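Local atomic coordinates of dipeptidase (Streptococcus thermophilus, PDB entry 3PEB), a protein that probably acts as a manganese-dependent hydrolase of the M24B peptidase family, represented here by its N-terminal creatinase/prolidase-type domain alone. Residues I23-V28 and Y101-N106. Residues are numbered along the deposited sequence; the frame is centred on the assembly and turned at random.
Sequences IVSDPV and YAEFDN. With EDO (1,2-ethanediol), chain E.
E103 reaches across to the turn after strand 21-24, and its carboxylate oxygen OE1 accepts two backbone hydrogen bonds there. S25 N meets OE1 at 2.8 Å, nearly along the C-O axis but more bent at the hydrogen. The bond from D26 N to E103 OE1 is straighter (177°) and arrives on the syn side, 34° out of the carboxylate plane. A chain extended beyond CG carries the acid this far, while OE2 hydrogen-bonds T29, fixing the carboxylate's rotation. V24 CG1 packs 3.3 Å from E103 OE1.

S25 OG donates to N106 OD1 at 2.6 Å, slightly off the carbonyl plane. The contact joins the ends of neighbouring parallel strands 21-24 and 96-102 in the domain's central mixed sheet, at the start of helix 27-34. I23 N still bonds Y101 O at 2.8 Å, but E103 N lies 3.9 Å from I23 O, a gap spanned by a water that also bonds S25 OG.

On the partly exposed side, the D26 carboxylate and N106 amide stack, planes 10° apart, with D26 CG 3.7 Å from N106 ND2 and no hydrogen bond between them. D26 instead N-caps helix 27-34, OD1 accepting from V28 N. Ethanediol, probably from the crystallisation liquor, donates through O1 to N106 O (2.8 Å).

One buried carboxylate thus satisfies two consecutive turn N-H groups and a helix threonine; these donors would probably stabilise its negative charge, although D26 OD2 lies 4.5 Å from E103 OE2.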
ATOM      1  N   ILE A  23       3.606   2.299  -1.637  1.00 21.94           N
ATOM      2  CA  ILE A  23       2.186   2.327  -1.285  1.00 22.06           C
ATOM      3  C   ILE A  23       1.421   2.031  -2.554  1.00 23.02           C
ATOM      4  O   ILE A  23       1.397   2.844  -3.481  1.00 23.94           O
ATOM      5  CB  ILE A  23       1.737   3.706  -0.704  1.00 22.89           C
ATOM      6  CG1 ILE A  23       2.559   4.043   0.536  1.00 22.50           C
ATOM      7  CG2 ILE A  23       0.207   3.674  -0.367  1.00 22.67           C
ATOM      8  CD1 ILE A  23       2.251   5.443   1.153  1.00 25.26           C
ATOM      9  N   VAL A  24       0.803   0.854  -2.588  1.00 23.31           N
ATOM     10  CA  VAL A  24       0.082   0.360  -3.742  1.00 23.51           C
ATOM     11  C   VAL A  24      -1.399   0.608  -3.492  1.00 23.83           C
ATOM     12  O   VAL A  24      -1.936   0.189  -2.464  1.00 23.68           O
ATOM     13  CB  VAL A  24       0.388  -1.151  -3.971  1.00 23.82           C
ATOM     14  CG1 VAL A  24      -0.448  -1.741  -5.133  1.00 24.26           C
ATOM     15  CG2 VAL A  24       1.893  -1.350  -4.269  1.00 24.20           C
ATOM     16  N   SER A  25      -2.039   1.305  -4.432  1.00 24.21           N
ATOM     17  CA  SER A  25      -3.420   1.699  -4.302  1.00 23.65           C
ATOM     18  C   SER A  25      -4.358   1.140  -5.364  1.00 24.86           C
ATOM     19  O   SER A  25      -5.568   1.063  -5.116  1.00 25.38           O
ATOM     20  CB  SER A  25      -3.540   3.234  -4.327  1.00 23.09           C
ATOM     21  OG  SER A  25      -2.966   3.763  -5.494  1.00 23.55           O
ATOM     22  N   ASP A  26      -3.843   0.787  -6.538  1.00 24.46           N
ATOM     23  CA  ASP A  26      -4.677   0.328  -7.630  1.00 25.16           C
ATOM     24  C   ASP A  26      -5.112  -1.085  -7.298  1.00 25.84           C
ATOM     25  O   ASP A  26      -4.255  -1.949  -7.071  1.00 24.36           O
ATOM     26  CB  ASP A  26      -3.865   0.351  -8.947  1.00 25.79           C
ATOM     27  CG  ASP A  26      -4.705   0.040 -10.154  1.00 29.10           C
ATOM     28  OD1 ASP A  26      -5.789  -0.572 -10.013  1.00 28.84           O
ATOM     29  OD2 ASP A  26      -4.307   0.467 -11.253  1.00 30.50           O
ATOM     30  N   PRO A  27      -6.443  -1.337  -7.227  1.00 26.09           N
ATOM     31  CA  PRO A  27      -6.902  -2.702  -6.933  1.00 26.53           C
ATOM     32  C   PRO A  27      -6.381  -3.760  -7.886  1.00 27.12           C
ATOM     33  O   PRO A  27      -6.132  -4.913  -7.482  1.00 27.91           O
ATOM     34  CB  PRO A  27      -8.445  -2.588  -7.034  1.00 27.68           C
ATOM     35  CG  PRO A  27      -8.707  -1.129  -6.675  1.00 27.86           C
ATOM     36  CD  PRO A  27      -7.581  -0.394  -7.376  1.00 26.78           C
ATOM     37  N   VAL A  28      -6.175  -3.384  -9.139  1.00 28.16           N
ATOM     38  CA  VAL A  28      -5.606  -4.304 -10.129  1.00 28.94           C
ATOM     39  C   VAL A  28      -4.172  -4.701  -9.720  1.00 28.56           C
ATOM     40  O   VAL A  28      -3.800  -5.882  -9.776  1.00 28.61           O
ATOM     41  CB  VAL A  28      -5.656  -3.681 -11.536  1.00 30.36           C
ATOM     42  CG1 VAL A  28      -4.953  -4.566 -12.548  1.00 32.90           C
ATOM     43  CG2 VAL A  28      -7.144  -3.426 -11.960  1.00 31.74           C
ATOM     44  N   TYR A 101       7.398   5.375  -2.722  1.00 24.00           N
ATOM     45  CA  TYR A 101       6.865   5.179  -4.064  1.00 24.09           C
ATOM     46  C   TYR A 101       5.349   4.959  -4.000  1.00 23.52           C
ATOM     47  O   TYR A 101       4.870   4.241  -3.150  1.00 24.08           O
ATOM     48  CB  TYR A 101       7.560   4.025  -4.803  1.00 24.43           C
ATOM     49  CG  TYR A 101       8.819   4.492  -5.492  1.00 26.22           C
ATOM     50  CD1 TYR A 101      10.009   4.616  -4.786  1.00 27.24           C
ATOM     51  CD2 TYR A 101       8.800   4.867  -6.837  1.00 27.15           C
ATOM     52  CE1 TYR A 101      11.156   5.086  -5.407  1.00 29.51           C
ATOM     53  CE2 TYR A 101       9.927   5.329  -7.468  1.00 28.29           C
ATOM     54  CZ  TYR A 101      11.114   5.437  -6.748  1.00 29.05           C
ATOM     55  OH  TYR A 101      12.230   5.910  -7.365  1.00 29.74           O
ATOM     56  N   ALA A 102       4.616   5.569  -4.930  1.00 23.56           N
ATOM     57  CA  ALA A 102       3.165   5.414  -5.003  1.00 22.95           C
ATOM     58  C   ALA A 102       2.722   5.462  -6.457  1.00 23.31           C
ATOM     59  O   ALA A 102       3.475   5.900  -7.343  1.00 24.28           O
ATOM     60  CB  ALA A 102       2.445   6.493  -4.149  1.00 23.09           C
ATOM     61  N   GLU A 103       1.517   4.969  -6.727  1.00 22.55           N
ATOM     62  CA  GLU A 103       1.070   4.844  -8.107  1.00 23.15           C
ATOM     63  C   GLU A 103       0.361   6.132  -8.541  1.00 24.20           C
ATOM     64  O   GLU A 103      -0.834   6.272  -8.313  1.00 24.07           O
ATOM     65  CB  GLU A 103       0.126   3.662  -8.268  1.00 22.44           C
ATOM     66  CG  GLU A 103       0.750   2.306  -7.909  1.00 23.69           C
ATOM     67  CD  GLU A 103      -0.249   1.185  -8.024  1.00 24.40           C
ATOM     68  OE1 GLU A 103      -0.968   0.962  -7.018  1.00 23.98           O
ATOM     69  OE2 GLU A 103      -0.342   0.558  -9.123  1.00 25.72           O
ATOM     70  N   PHE A 104       1.095   7.019  -9.195  1.00 25.48           N
ATOM     71  CA  PHE A 104       0.582   8.364  -9.516  1.00 26.62           C
ATOM     72  C   PHE A 104      -0.535   8.343 -10.549  1.00 28.30           C
ATOM     73  O   PHE A 104      -1.327   9.276 -10.585  1.00 28.75           O
ATOM     74  CB  PHE A 104       1.686   9.283 -10.020  1.00 28.07           C
ATOM     75  CG  PHE A 104       2.652   9.783  -8.946  1.00 28.58           C
ATOM     76  CD1 PHE A 104       2.634   9.318  -7.635  1.00 29.15           C
ATOM     77  CD2 PHE A 104       3.606  10.740  -9.296  1.00 31.64           C
ATOM     78  CE1 PHE A 104       3.552   9.808  -6.702  1.00 29.92           C
ATOM     79  CE2 PHE A 104       4.513  11.214  -8.379  1.00 31.47           C
ATOM     80  CZ  PHE A 104       4.506  10.735  -7.090  1.00 29.78           C
ATOM     81  N   ASP A 105      -0.601   7.314 -11.401  1.00 28.36           N
ATOM     82  CA  ASP A 105      -1.687   7.223 -12.364  1.00 29.80           C
ATOM     83  C   ASP A 105      -2.984   6.767 -11.693  1.00 28.03           C
ATOM     84  O   ASP A 105      -4.061   6.980 -12.238  1.00 29.53           O
ATOM     85  CB  ASP A 105      -1.345   6.281 -13.543  1.00 31.03           C
ATOM     86  CG  ASP A 105      -0.423   6.905 -14.584  1.00 36.09           C
ATOM     87  OD1 ASP A 105       0.183   7.987 -14.379  1.00 38.91           O
ATOM     88  OD2 ASP A 105      -0.283   6.268 -15.655  1.00 37.58           O
ATOM     89  N   ASN A 106      -2.914   6.184 -10.504  1.00 26.84           N
ATOM     90  CA  ASN A 106      -4.082   5.652  -9.833  1.00 26.27           C
ATOM     91  C   ASN A 106      -4.601   6.561  -8.713  1.00 26.22           C
ATOM     92  O   ASN A 106      -5.803   6.753  -8.589  1.00 26.51           O
ATOM     93  CB  ASN A 106      -3.820   4.257  -9.234  1.00 25.69           C
ATOM     94  CG  ASN A 106      -5.005   3.736  -8.420  1.00 26.70           C
ATOM     95  OD1 ASN A 106      -4.987   3.745  -7.190  1.00 25.98           O
ATOM     96  ND2 ASN A 106      -6.078   3.327  -9.128  1.00 26.86           N
TER
HETATM   97  C1  EDO E 138      -7.498   8.476 -10.725  0.50 57.72           C
HETATM   98  O1  EDO E 138      -7.673   7.058 -10.640  0.50 58.33           O
HETATM   99  C2  EDO E 138      -8.604   9.206  -9.976  0.50 57.70           C
HETATM  100  O2  EDO E 138      -9.726   9.447 -10.829  0.50 58.17           O
HETATM  101  O   HOH W   1      -0.348   4.484  -4.695  1.00 22.37           O